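Local coordinates for protein aminotransferase, class I (PDB 2O1B) that probably catalyses the pyridoxal-5'-phosphate-dependent transfer of an amino group between an amino acid and a 2-oxo acid, as a dimeric class I aminotransferase, at residues Gln63-His68 / Ile295-His300; Phe90-Val95 / Leu106-Glu111; Gln99-Val104 / Asp229-Ser234; Pro126-Asn131 / Gln273-Tyr278. All blocks are in the same frame, centred on the assembly; numbering follows the deposited sequence.

Interaction 1: Gln63-His68 / Ile295-His300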
loop_
_atom_site.group_PDB
_atom_site.type_symbol
_atom_site.label_atom_id
_atom_site.label_comp_id
_atom_site.label_asym_id
_atom_site.label_seq_id
_atom_site.Cartn_x
_atom_site.Cartn_y
_atom_site.Cartn_z
ATOM N N GLN A 63 23.485 -3.475 -10.798
ATOM C CA GLN A 63 23.019 -4.111 -12.041
ATOM C C GLN A 63 22.472 -5.525 -11.820
ATOM O O GLN A 63 21.494 -5.923 -12.456
ATOM C CB GLN A 63 24.119 -4.111 -13.111
ATOM C CG GLN A 63 23.637 -4.585 -14.500
ATOM C CD GLN A 63 22.534 -3.692 -15.081
ATOM O OE1 GLN A 63 22.545 -2.470 -14.897
ATOM N NE2 GLN A 63 21.582 -4.303 -15.783
ATOM N N GLY A 64 23.086 -6.269 -10.901
ATOM C CA GLY A 64 22.643 -7.619 -10.570
ATOM C C GLY A 64 21.203 -7.711 -10.088
ATOM O O GLY A 64 20.505 -8.661 -10.434
ATOM N N ILE A 65 20.759 -6.728 -9.298
ATOM C CA ILE A 65 19.375 -6.681 -8.821
ATOM C C ILE A 65 18.435 -6.389 -9.983
ATOM O O ILE A 65 17.401 -7.060 -10.152
ATOM C CB ILE A 65 19.196 -5.637 -7.684
ATOM C CG1 ILE A 65 20.035 -6.057 -6.469
ATOM C CG2 ILE A 65 17.725 -5.478 -7.303
ATOM C CD1 ILE A 65 20.304 -4.949 -5.440
ATOM N N ILE A 66 18.814 -5.396 -10.788
ATOM C CA ILE A 66 18.119 -5.073 -12.032
ATOM C C ILE A 66 17.978 -6.282 -12.964
ATOM O O ILE A 66 16.869 -6.568 -13.419
ATOM C CB ILE A 66 18.775 -3.873 -12.775
ATOM C CG1 ILE A 66 18.788 -2.618 -11.889
ATOM C CG2 ILE A 66 18.034 -3.563 -14.077
ATOM C CD1 ILE A 66 17.395 -2.203 -11.372
ATOM N N ASP A 67 19.079 -6.983 -13.248
ATOM C CA ASP A 67 19.031 -8.171 -14.138
ATOM C C ASP A 67 18.061 -9.243 -13.650
ATOM O O ASP A 67 17.329 -9.835 -14.440
ATOM C CB ASP A 67 20.403 -8.833 -14.301
ATOM C CG ASP A 67 21.447 -7.900 -14.852
ATOM O OD1 ASP A 67 22.656 -8.153 -14.596
ATOM O OD2 ASP A 67 21.069 -6.927 -15.546
ATOM N N HIS A 68 18.073 -9.500 -12.346
ATOM C CA HIS A 68 17.172 -10.487 -11.766
ATOM C C HIS A 68 15.707 -10.065 -11.734
ATOM O O HIS A 68 14.822 -10.907 -11.880
ATOM C CB HIS A 68 17.670 -10.954 -10.398
ATOM C CG HIS A 68 18.625 -12.100 -10.502
ATOM N ND1 HIS A 68 18.275 -13.393 -10.181
ATOM C CD2 HIS A 68 19.892 -12.162 -10.986
ATOM C CE1 HIS A 68 19.299 -14.195 -10.419
ATOM N NE2 HIS A 68 20.291 -13.474 -10.916
ATOM N N ILE A 295 14.833 -10.519 -2.783
ATOM C CA ILE A 295 15.501 -11.731 -2.319
ATOM C C ILE A 295 16.936 -11.665 -2.790
ATOM O O ILE A 295 17.869 -11.895 -2.021
ATOM C CB ILE A 295 14.831 -13.014 -2.907
ATOM C CG1 ILE A 295 13.500 -13.308 -2.204
ATOM C CG2 ILE A 295 15.780 -14.240 -2.817
ATOM C CD1 ILE A 295 12.519 -14.155 -3.034
ATOM N N TYR A 296 17.107 -11.345 -4.066
ATOM C CA TYR A 296 18.437 -11.298 -4.646
ATOM C C TYR A 296 19.292 -10.263 -3.926
ATOM O O TYR A 296 20.441 -10.535 -3.613
ATOM C CB TYR A 296 18.357 -10.990 -6.133
ATOM C CG TYR A 296 19.648 -11.277 -6.839
ATOM C CD1 TYR A 296 20.558 -10.258 -7.113
ATOM C CD2 TYR A 296 19.981 -12.578 -7.202
ATOM C CE1 TYR A 296 21.751 -10.528 -7.752
ATOM C CE2 TYR A 296 21.166 -12.856 -7.844
ATOM C CZ TYR A 296 22.041 -11.829 -8.115
ATOM O OH TYR A 296 23.215 -12.118 -8.754
ATOM N N ALA A 297 18.708 -9.099 -3.624
ATOM C CA ALA A 297 19.439 -8.021 -2.964
ATOM C C ALA A 297 19.942 -8.448 -1.593
ATOM O O ALA A 297 21.135 -8.352 -1.306
ATOM C CB ALA A 297 18.583 -6.775 -2.861
ATOM N N LEU A 298 19.021 -8.926 -0.759
ATOM C CA LEU A 298 19.324 -9.352 0.604
ATOM C C LEU A 298 20.352 -10.455 0.664
ATOM O O LEU A 298 21.248 -10.419 1.502
ATOM C CB LEU A 298 18.043 -9.792 1.323
ATOM C CG LEU A 298 17.071 -8.649 1.629
ATOM C CD1 LEU A 298 15.694 -9.187 2.011
ATOM C CD2 LEU A 298 17.642 -7.788 2.737
ATOM N N ASN A 299 20.224 -11.428 -0.233
ATOM C CA ASN A 299 21.137 -12.567 -0.261
ATOM C C ASN A 299 22.559 -12.238 -0.698
ATOM O O ASN A 299 23.507 -12.874 -0.244
ATOM C CB ASN A 299 20.588 -13.689 -1.151
ATOM C CG ASN A 299 19.426 -14.439 -0.516
ATOM O OD1 ASN A 299 18.688 -15.139 -1.214
ATOM N ND2 ASN A 299 19.249 -14.298 0.802
ATOM N N HIS A 300 22.722 -11.264 -1.582
ATOM C CA HIS A 300 24.023 -11.110 -2.250
ATOM C C HIS A 300 24.767 -9.798 -2.026
ATOM O O HIS A 300 25.904 -9.663 -2.483
ATOM C CB HIS A 300 23.877 -11.353 -3.751
ATOM C CG HIS A 300 23.436 -12.737 -4.094
ATOM N ND1 HIS A 300 22.150 -13.030 -4.494
ATOM C CD2 HIS A 300 24.113 -13.909 -4.106
ATOM C CE1 HIS A 300 22.053 -14.326 -4.735
ATOM N NE2 HIS A 300 23.227 -14.883 -4.497
#

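Interaction 2: Phe90-Val95 / Leu106-Glu111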
loop_
_atom_site.group_PDB
_atom_site.type_symbol
_atom_site.label_atom_id
_atom_site.label_comp_id
_atom_site.label_asym_id
_atom_site.label_seq_id
_atom_site.Cartn_x
_atom_site.Cartn_y
_atom_site.Cartn_z
ATOM N N PHE A 90 11.428 -15.336 0.228
ATOM C CA PHE A 90 11.553 -13.950 0.722
ATOM C C PHE A 90 11.607 -13.966 2.241
ATOM O O PHE A 90 12.538 -13.413 2.833
ATOM C CB PHE A 90 10.425 -13.046 0.169
ATOM C CG PHE A 90 10.658 -11.532 0.337
ATOM C CD1 PHE A 90 11.892 -11.009 0.716
ATOM C CD2 PHE A 90 9.618 -10.637 0.082
ATOM C CE1 PHE A 90 12.067 -9.626 0.872
ATOM C CE2 PHE A 90 9.789 -9.254 0.217
ATOM C CZ PHE A 90 11.012 -8.752 0.616
ATOM N N LYS A 91 10.643 -14.637 2.876
ATOM C CA LYS A 91 10.661 -14.774 4.342
ATOM C C LYS A 91 12.003 -15.329 4.831
ATOM O O LYS A 91 12.532 -14.909 5.862
ATOM C CB LYS A 91 9.527 -15.687 4.810
ATOM C CG LYS A 91 8.126 -15.201 4.463
ATOM C CD LYS A 91 7.110 -16.223 4.939
ATOM C CE LYS A 91 5.697 -15.858 4.515
ATOM N NZ LYS A 91 4.791 -17.039 4.662
ATOM N N GLN A 92 12.540 -16.280 4.069
ATOM C CA GLN A 92 13.807 -16.920 4.377
ATOM C C GLN A 92 15.011 -16.001 4.163
ATOM O O GLN A 92 15.972 -16.062 4.929
ATOM C CB GLN A 92 13.965 -18.203 3.563
ATOM C CG GLN A 92 15.189 -19.028 3.931
ATOM C CD GLN A 92 15.073 -19.687 5.298
ATOM O OE1 GLN A 92 14.122 -20.413 5.562
ATOM N NE2 GLN A 92 16.054 -19.455 6.159
ATOM N N ALA A 93 14.973 -15.172 3.120
ATOM C CA ALA A 93 16.068 -14.224 2.864
ATOM C C ALA A 93 16.134 -13.182 3.977
ATOM O O ALA A 93 17.214 -12.710 4.327
ATOM C CB ALA A 93 15.911 -13.550 1.509
ATOM N N ILE A 94 14.971 -12.862 4.537
ATOM C CA ILE A 94 14.858 -11.942 5.661
ATOM C C ILE A 94 15.484 -12.506 6.935
ATOM O O ILE A 94 16.293 -11.832 7.579
ATOM C CB ILE A 94 13.378 -11.548 5.928
ATOM C CG1 ILE A 94 12.863 -10.621 4.816
ATOM C CG2 ILE A 94 13.238 -10.851 7.277
ATOM C CD1 ILE A 94 11.341 -10.497 4.751
ATOM N N VAL A 95 15.108 -13.728 7.316
ATOM C CA VAL A 95 15.653 -14.318 8.550
ATOM C C VAL A 95 17.149 -14.587 8.433
ATOM O O VAL A 95 17.887 -14.408 9.406
ATOM C CB VAL A 95 14.892 -15.600 9.029
ATOM C CG1 VAL A 95 13.391 -15.348 9.121
ATOM C CG2 VAL A 95 15.178 -16.793 8.144
ATOM N N LEU A 106 14.964 -15.424 13.925
ATOM C CA LEU A 106 13.571 -15.096 13.664
ATOM C C LEU A 106 12.818 -16.256 13.037
ATOM O O LEU A 106 13.375 -16.996 12.224
ATOM C CB LEU A 106 13.497 -13.913 12.718
ATOM C CG LEU A 106 14.163 -12.643 13.202
ATOM C CD1 LEU A 106 14.412 -11.792 11.986
ATOM C CD2 LEU A 106 13.295 -11.954 14.239
ATOM N N ASP A 107 11.550 -16.398 13.419
ATOM C CA ASP A 107 10.662 -17.388 12.811
ATOM C C ASP A 107 9.961 -16.791 11.584
ATOM O O ASP A 107 9.365 -15.717 11.663
ATOM C CB ASP A 107 9.637 -17.892 13.834
ATOM C CG ASP A 107 8.707 -18.956 13.257
ATOM O OD1 ASP A 107 7.867 -18.627 12.387
ATOM O OD2 ASP A 107 8.818 -20.124 13.680
ATOM N N LYS A 108 10.018 -17.507 10.465
ATOM C CA LYS A 108 9.480 -17.012 9.192
ATOM C C LYS A 108 7.984 -16.708 9.202
ATOM O O LYS A 108 7.532 -15.781 8.535
ATOM C CB LYS A 108 9.766 -18.000 8.069
ATOM C CG LYS A 108 11.223 -18.206 7.745
ATOM C CD LYS A 108 11.370 -18.999 6.440
ATOM C CE LYS A 108 11.028 -20.475 6.611
ATOM N NZ LYS A 108 9.551 -20.679 6.598
ATOM N N GLU A 109 7.212 -17.488 9.942
ATOM C CA GLU A 109 5.781 -17.250 10.023
ATOM C C GLU A 109 5.454 -16.233 11.104
ATOM O O GLU A 109 4.695 -15.288 10.874
ATOM C CB GLU A 109 5.029 -18.563 10.278
ATOM C CG GLU A 109 4.323 -19.162 9.073
ATOM C CD GLU A 109 5.088 -19.011 7.760
ATOM O OE1 GLU A 109 4.589 -18.278 6.888
ATOM O OE2 GLU A 109 6.175 -19.621 7.595
ATOM N N ASP A 110 6.044 -16.410 12.276
ATOM C CA ASP A 110 5.599 -15.684 13.456
ATOM C C ASP A 110 6.185 -14.284 13.569
ATOM O O ASP A 110 5.588 -13.398 14.203
ATOM C CB ASP A 110 5.952 -16.473 14.723
ATOM C CG ASP A 110 5.149 -17.762 14.872
ATOM O OD1 ASP A 110 4.123 -17.943 14.166
ATOM O OD2 ASP A 110 5.550 -18.597 15.718
ATOM N N GLU A 111 7.373 -14.099 13.001
ATOM C CA GLU A 111 8.198 -12.934 13.332
ATOM C C GLU A 111 8.697 -12.143 12.122
ATOM O O GLU A 111 9.645 -11.372 12.228
ATOM C CB GLU A 111 9.362 -13.360 14.249
ATOM C CG GLU A 111 8.867 -13.979 15.558
ATOM C CD GLU A 111 9.955 -14.551 16.445
ATOM O OE1 GLU A 111 10.957 -15.075 15.923
ATOM O OE2 GLU A 111 9.780 -14.497 17.686
HETATM O O HOH W 1 16.804 -14.979 11.884
#

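Interaction 3: Gln99-Val104 / Asp229-Ser234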
loop_
_atom_site.group_PDB
_atom_site.type_symbol
_atom_site.label_atom_id
_atom_site.label_comp_id
_atom_site.label_asym_id
_atom_site.label_seq_id
_atom_site.Cartn_x
_atom_site.Cartn_y
_atom_site.Cartn_z
ATOM N N GLN A 99 20.039 -13.005 10.738
ATOM C CA GLN A 99 20.948 -13.928 11.406
ATOM C C GLN A 99 22.416 -13.561 11.178
ATOM O O GLN A 99 23.167 -13.390 12.137
ATOM C CB GLN A 99 20.687 -15.385 10.979
ATOM C CG GLN A 99 21.545 -16.406 11.725
ATOM C CD GLN A 99 21.272 -16.420 13.217
ATOM O OE1 GLN A 99 20.137 -16.619 13.658
ATOM N NE2 GLN A 99 22.311 -16.207 14.000
ATOM N N ARG A 100 22.839 -13.452 9.919
ATOM C CA ARG A 100 24.252 -13.147 9.668
ATOM C C ARG A 100 24.606 -11.676 9.924
ATOM O O ARG A 100 25.762 -11.364 10.197
ATOM C CB ARG A 100 24.725 -13.630 8.286
ATOM C CG ARG A 100 24.051 -12.962 7.126
ATOM C CD ARG A 100 24.648 -13.385 5.790
ATOM N NE ARG A 100 24.205 -12.436 4.772
ATOM C CZ ARG A 100 23.092 -12.549 4.048
ATOM N NH1 ARG A 100 22.290 -13.599 4.180
ATOM N NH2 ARG A 100 22.788 -11.602 3.177
ATOM N N GLN A 101 23.618 -10.782 9.856
ATOM C CA GLN A 101 23.872 -9.366 10.128
ATOM C C GLN A 101 23.907 -9.060 11.632
ATOM O O GLN A 101 24.843 -8.409 12.113
ATOM C CB GLN A 101 22.858 -8.449 9.408
ATOM C CG GLN A 101 23.049 -8.336 7.879
ATOM C CD GLN A 101 24.195 -7.416 7.472
ATOM O OE1 GLN A 101 24.729 -6.666 8.295
ATOM N NE2 GLN A 101 24.564 -7.459 6.192
ATOM N N TYR A 102 22.903 -9.537 12.367
ATOM C CA TYR A 102 22.708 -9.135 13.764
ATOM C C TYR A 102 22.634 -10.285 14.786
ATOM O O TYR A 102 22.353 -10.047 15.969
ATOM C CB TYR A 102 21.479 -8.215 13.877
ATOM C CG TYR A 102 21.509 -7.057 12.896
ATOM C CD1 TYR A 102 20.659 -7.026 11.794
ATOM C CD2 TYR A 102 22.411 -6.001 13.056
ATOM C CE1 TYR A 102 20.697 -5.964 10.873
ATOM C CE2 TYR A 102 22.447 -4.935 12.150
ATOM C CZ TYR A 102 21.599 -4.925 11.059
ATOM O OH TYR A 102 21.654 -3.878 10.149
ATOM N N ASN A 103 22.915 -11.512 14.340
ATOM C CA ASN A 103 22.771 -12.726 15.168
ATOM C C ASN A 103 21.400 -12.814 15.858
ATOM O O ASN A 103 21.291 -13.200 17.027
ATOM C CB ASN A 103 23.932 -12.874 16.174
ATOM C CG ASN A 103 24.068 -14.301 16.713
ATOM O OD1 ASN A 103 23.776 -15.277 16.014
ATOM N ND2 ASN A 103 24.521 -14.426 17.961
ATOM N N VAL A 104 20.362 -12.439 15.111
ATOM C CA VAL A 104 18.990 -12.455 15.592
ATOM C C VAL A 104 18.260 -13.604 14.922
ATOM O O VAL A 104 18.177 -13.652 13.689
ATOM C CB VAL A 104 18.246 -11.134 15.272
ATOM C CG1 VAL A 104 16.786 -11.221 15.691
ATOM C CG2 VAL A 104 18.919 -9.944 15.954
ATOM N N ASP A 229 31.230 5.112 12.591
ATOM C CA ASP A 229 32.330 4.725 13.470
ATOM C C ASP A 229 32.098 3.382 14.174
ATOM O O ASP A 229 32.923 2.941 14.973
ATOM C CB ASP A 229 32.604 5.820 14.499
ATOM C CG ASP A 229 33.999 5.715 15.110
ATOM O OD1 ASP A 229 34.125 5.959 16.333
ATOM O OD2 ASP A 229 34.972 5.395 14.377
ATOM N N ALA A 230 30.967 2.747 13.866
ATOM C CA ALA A 230 30.538 1.512 14.507
ATOM C C ALA A 230 29.284 1.030 13.780
ATOM O O ALA A 230 28.444 1.844 13.382
ATOM C CB ALA A 230 30.235 1.754 15.985
ATOM N N LYS A 231 29.182 -0.285 13.584
ATOM C CA LYS A 231 28.005 -0.894 12.961
ATOM C C LYS A 231 26.810 -0.628 13.859
ATOM O O LYS A 231 26.884 -0.841 15.056
ATOM C CB LYS A 231 28.203 -2.402 12.797
ATOM C CG LYS A 231 26.978 -3.145 12.258
ATOM C CD LYS A 231 27.365 -4.470 11.583
ATOM C CE LYS A 231 26.161 -5.129 10.894
ATOM N NZ LYS A 231 25.549 -4.248 9.822
ATOM N N ASN A 232 25.718 -0.150 13.285
ATOM C CA ASN A 232 24.512 0.122 14.068
ATOM C C ASN A 232 23.923 -1.169 14.614
ATOM O O ASN A 232 23.819 -2.147 13.877
ATOM C CB ASN A 232 23.458 0.822 13.214
ATOM C CG ASN A 232 23.916 2.172 12.709
ATOM O OD1 ASN A 232 24.279 3.062 13.491
ATOM N ND2 ASN A 232 23.879 2.341 11.400
ATOM N N PRO A 233 23.541 -1.173 15.906
ATOM C CA PRO A 233 22.921 -2.340 16.512
ATOM C C PRO A 233 21.422 -2.474 16.220
ATOM O O PRO A 233 20.717 -1.471 16.053
ATOM C CB PRO A 233 23.137 -2.103 18.009
ATOM C CG PRO A 233 23.138 -0.665 18.149
ATOM C CD PRO A 233 23.702 -0.083 16.880
ATOM N N SER A 234 20.960 -3.722 16.179
ATOM C CA SER A 234 19.543 -4.033 16.108
ATOM C C SER A 234 18.963 -3.986 17.527
ATOM O O SER A 234 19.620 -4.414 18.471
ATOM C CB SER A 234 19.357 -5.431 15.518
ATOM O OG SER A 234 17.987 -5.816 15.502
HETATM O O HOH W 2 23.837 -2.453 11.049
#

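Interaction 4: Pro126-Asn131 / Gln273-Tyr278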
loop_
_atom_site.group_PDB
_atom_site.type_symbol
_atom_site.label_atom_id
_atom_site.label_comp_id
_atom_site.label_asym_id
_atom_site.label_seq_id
_atom_site.Cartn_x
_atom_site.Cartn_y
_atom_site.Cartn_z
ATOM N N PRO A 126 0.200 1.901 14.423
ATOM C CA PRO A 126 -0.768 2.264 15.474
ATOM C C PRO A 126 -2.164 1.697 15.243
ATOM O O PRO A 126 -2.824 1.272 16.200
ATOM C CB PRO A 126 -0.780 3.788 15.415
ATOM C CG PRO A 126 0.580 4.143 14.814
ATOM C CD PRO A 126 0.764 3.104 13.780
ATOM N N THR A 127 -2.624 1.704 13.993
ATOM C CA THR A 127 -3.943 1.157 13.655
ATOM C C THR A 127 -4.040 -0.300 14.109
ATOM O O THR A 127 -5.092 -0.736 14.613
ATOM C CB THR A 127 -4.246 1.291 12.129
ATOM O OG1 THR A 127 -4.607 2.646 11.838
ATOM C CG2 THR A 127 -5.391 0.388 11.692
ATOM N N CYS A 128 -2.925 -1.017 13.948
ATOM C CA CYS A 128 -2.814 -2.429 14.309
ATOM C C CYS A 128 -2.675 -2.723 15.792
ATOM O O CYS A 128 -3.072 -3.798 16.235
ATOM C CB CYS A 128 -1.634 -3.058 13.590
ATOM S SG CYS A 128 -1.814 -2.987 11.829
ATOM N N VAL A 129 -2.118 -1.783 16.555
ATOM C CA VAL A 129 -1.608 -2.089 17.888
ATOM C C VAL A 129 -2.280 -1.312 19.021
ATOM O O VAL A 129 -2.450 -1.846 20.119
ATOM C CB VAL A 129 -0.056 -1.912 17.925
ATOM C CG1 VAL A 129 0.426 -1.543 19.302
ATOM C CG2 VAL A 129 0.622 -3.171 17.445
ATOM N N ILE A 130 -2.691 -0.072 18.754
ATOM C CA ILE A 130 -3.245 0.788 19.807
ATOM C C ILE A 130 -4.748 0.998 19.676
ATOM O O ILE A 130 -5.338 0.705 18.637
ATOM C CB ILE A 130 -2.495 2.161 19.888
ATOM C CG1 ILE A 130 -2.937 3.107 18.765
ATOM C CG2 ILE A 130 -0.960 1.956 19.875
ATOM C CD1 ILE A 130 -2.639 4.577 19.038
ATOM N N ASN A 131 -5.368 1.504 20.739
ATOM C CA ASN A 131 -6.784 1.851 20.719
ATOM C C ASN A 131 -6.986 3.366 20.885
ATOM O O ASN A 131 -6.102 4.049 21.400
ATOM C CB ASN A 131 -7.533 1.055 21.797
ATOM C CG ASN A 131 -7.498 -0.450 21.532
ATOM O OD1 ASN A 131 -7.976 -0.918 20.497
ATOM N ND2 ASN A 131 -6.904 -1.205 22.455
ATOM N N GLN A 273 1.936 -10.279 13.902
ATOM C CA GLN A 273 0.688 -10.917 13.479
ATOM C C GLN A 273 -0.414 -9.891 13.209
ATOM O O GLN A 273 -1.203 -10.081 12.289
ATOM C CB GLN A 273 0.234 -12.010 14.454
ATOM C CG GLN A 273 1.116 -13.285 14.468
ATOM C CD GLN A 273 1.483 -13.808 13.076
ATOM O OE1 GLN A 273 0.612 -14.144 12.264
ATOM N NE2 GLN A 273 2.782 -13.893 12.806
ATOM N N ALA A 274 -0.452 -8.810 13.994
ATOM C CA ALA A 274 -1.427 -7.725 13.791
ATOM C C ALA A 274 -1.170 -7.017 12.459
ATOM O O ALA A 274 -2.100 -6.787 11.679
ATOM C CB ALA A 274 -1.390 -6.732 14.952
ATOM N N LEU A 275 0.090 -6.681 12.193
ATOM C CA LEU A 275 0.458 -6.116 10.895
ATOM C C LEU A 275 0.059 -7.027 9.740
ATOM O O LEU A 275 -0.546 -6.564 8.779
ATOM C CB LEU A 275 1.949 -5.829 10.818
ATOM C CG LEU A 275 2.408 -4.456 11.273
ATOM C CD1 LEU A 275 3.933 -4.447 11.390
ATOM C CD2 LEU A 275 1.910 -3.374 10.304
ATOM N N LYS A 276 0.403 -8.313 9.845
ATOM C CA LYS A 276 0.058 -9.302 8.819
ATOM C C LYS A 276 -1.458 -9.327 8.593
ATOM O O LYS A 276 -1.917 -9.281 7.464
ATOM C CB LYS A 276 0.571 -10.699 9.198
ATOM C CG LYS A 276 2.091 -10.853 9.143
ATOM C CD LYS A 276 2.519 -12.272 9.468
ATOM C CE LYS A 276 2.283 -13.202 8.271
ATOM N NZ LYS A 276 2.787 -14.588 8.482
ATOM N N LYS A 277 -2.240 -9.374 9.666
ATOM C CA LYS A 277 -3.690 -9.333 9.510
ATOM C C LYS A 277 -4.154 -8.047 8.800
ATOM O O LYS A 277 -5.011 -8.079 7.911
ATOM C CB LYS A 277 -4.401 -9.476 10.859
ATOM C CG LYS A 277 -5.873 -9.738 10.685
ATOM C CD LYS A 277 -6.637 -9.664 11.977
ATOM C CE LYS A 277 -8.109 -9.452 11.686
ATOM N NZ LYS A 277 -8.601 -10.338 10.592
ATOM N N TYR A 278 -3.585 -6.918 9.192
ATOM C CA TYR A 278 -3.950 -5.646 8.584
ATOM C C TYR A 278 -3.694 -5.677 7.083
ATOM O O TYR A 278 -4.522 -5.212 6.297
ATOM C CB TYR A 278 -3.141 -4.516 9.212
ATOM C CG TYR A 278 -3.414 -3.152 8.614
ATOM C CD1 TYR A 278 -2.536 -2.582 7.691
ATOM C CD2 TYR A 278 -4.552 -2.434 8.969
ATOM C CE1 TYR A 278 -2.780 -1.322 7.155
ATOM C CE2 TYR A 278 -4.808 -1.182 8.425
ATOM C CZ TYR A 278 -3.919 -0.632 7.526
ATOM O OH TYR A 278 -4.177 0.613 7.006
#

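Interaction 1: Gln63-His68 / Ile295-His300
The phenol ring of Tyr-296 is held between two imidazoles. His-68 stacks face to face on one side, the ring centroids 3.8 Å apart and the planes inclined by 18°; on the opposite face His-300, one turn further along the same helix, brings its ND1 over the rim. Because the His-300 ND1 also donates to the Tyr-296 backbone O at 3.1 Å, on a lone pair in the carbonyl plane, the second imidazole is fixed against its own helix. Tyr-296 reaches across with CG anti to the backbone N (chi1 -165°), and its CE1 comes within 3.5 Å of the Gly-64 O. At Gly-64, which has no side chain, the ring lies directly against the helix backbone. Beside the stack a small apolar contact fills the closest backbone approach: Ile-65 CD1 meets Ala-297 CB at 3.6 Å. The two short helical segments run roughly antiparallel, at 146°, with axes 9.4 Å apart. Tyr-301, just after the second segment, packs on both Ile-65 and Tyr-296. Helix 288-300 is thus layered between helix 63-72, through Tyr-296 and Ala-297, and helix 88-102, which receives Ile-295, Leu-298 and Asn-299.

Interaction 2: Phe90-Val95 / Leu106-Glu111
Leu-106 meets Val-95: Val-95 CG1 lies 3.9 Å from the Leu-106 CB and also touches the Leu-106 O. A water joins them, donating to the Val-95 O and accepting from the Leu-106 N. Asp-107 turns its side chain from the helix and organises the loop instead, its OD1 taking the Glu-109 N at 2.8 Å and the Asp-110 N at 2.9 Å from opposite faces of the carboxylate. Lys-108 lays its aliphatic chain across the helix, CG 3.8 Å from the Val-95 CG1 and CD 3.2 Å from the Gln-92 OE1, while the Gln-92 NE2 bonds to Asp-96; bends at chi3 and chi4 carry the Lys-108 NZ to a salt bridge with Glu-88. Glu-109 folds back at chi2 (38°) and offers the syn lone pair of OE1 to the Lys-91 NZ, a salt bridge of 2.6 Å made by an extended lysine chain. The Glu-109 OE2 lies near Glu-88, like charges the two lysines probably offset. The Glu-111 OE1 accepts from the Asp-107 N and pairs with Lys-242. An Asx turn shapes the loop, and a salt-bridge network of Lys-91, Lys-108 and Glu-109 ties it to helix 88-102 on the way to strand 112-115.

Interaction 3: Gln99-Val104 / Asp229-Ser234
The C-terminal turn of helix 88-102 meets the irregular connection between strand 216-220 and helix 241-244, on the large domain of the aminotransferase fold. The Asn-232 O lies at the edge of the Tyr-102 ring, near its plane and 3.6 Å from the Tyr-102 CE2. Lys-231 extends its chain over most of its length and bends only at chi4 (60°), which brings NZ to the Gln-101 OE1 at 3.0 Å; the ammonium approaches nearly along the C=O axis, with an angle of 163° at the oxygen, and the two side chains cross at about a right angle. A water sits in the plane of the Tyr-102 ring at its edge and binds three groups: it accepts from the Tyr-102 OH and from the Lys-231 NZ, and donates to the Asn-232 O, each at 2.8 Å. Strand 216-220 ends in Asp-220, and this residue, together with Ala-222 and Tyr-223, lines the pyridoxal-5'-phosphate pocket; the loop met here follows on from that region, the Asn-232 side chain lying about 11 Å from the cofactor. Asn-232 is itself held by Phe-226 and Gly-224, whose backbone oxygens accept from its ND2. Ser-234, whose CA is nearest that of Tyr-102 across the contact, sets CB in an off-centre CH-pi contact 4.2 Å from the Tyr-102 ring centroid, while its OG bonds to Glu-247 and to the Leu-236 N.

Interaction 4: Pro126-Asn131 / Gln273-Tyr278
Cys-128 points its SG at the facing helix with the sulfur anti to the carbonyl carbon (chi1 -61°), and Tyr-278 swings its ring alongside with CG anti to the backbone N (chi1 178°). The two torsions place SG against the root of the tyrosine side chain, 3.3 Å from the Tyr-278 CB, a tight approach. The sulfur also stands 4.3 Å from the Tyr-278 ring centroid and 41° off the ring normal, an oblique sulfur-aromatic contact. From the preceding residue, Thr-127 sends its methyl CG2 to within 3.7 Å of the Tyr-278 CE2, the two side chains crossing at about a right angle. One turn before the tyrosine, Ala-274 brings its CB against the cysteine, 3.9 Å from the Cys-128 CB and 3.6 Å from the Cys-128 O. Leu-275 adds CD2 at 4.0 Å from the Cys-128 SG. No hydrogen bond joins the segments, so the buried contact rests on apolar and sulfur packing. Tyr-278 packs against Tyr-278 of the second subunit, and Cys-128 against Leu-26 of that subunit. This is helix-to-helix packing at the dimer interface, between the C-terminal turn of helix 118-129, whose start contributes to the pyridoxal-5'-phosphate pocket, and helix 269-282.

From the N terminus, helix 63-72 comes first, but its partner in interaction 1 waits until helix 288-300, so this contact closes a long loop that holds the other three. Interaction 2 closes at once, turning helix 88-102 back on the connection to strand 112-115. Interaction 3 leaves the end of that helix for the loop after strand 216-220; it crosses interaction 2 and also interaction 4, which joins helices 118-129 and 269-282. Interactions 2 and 4 follow in series, and the Glu-109 O links them through Gln-273 and Lys-276. Helix 88-102 serves interactions 2 and 3 and packs on interaction 1, and interaction 4 lies at the dimer interface.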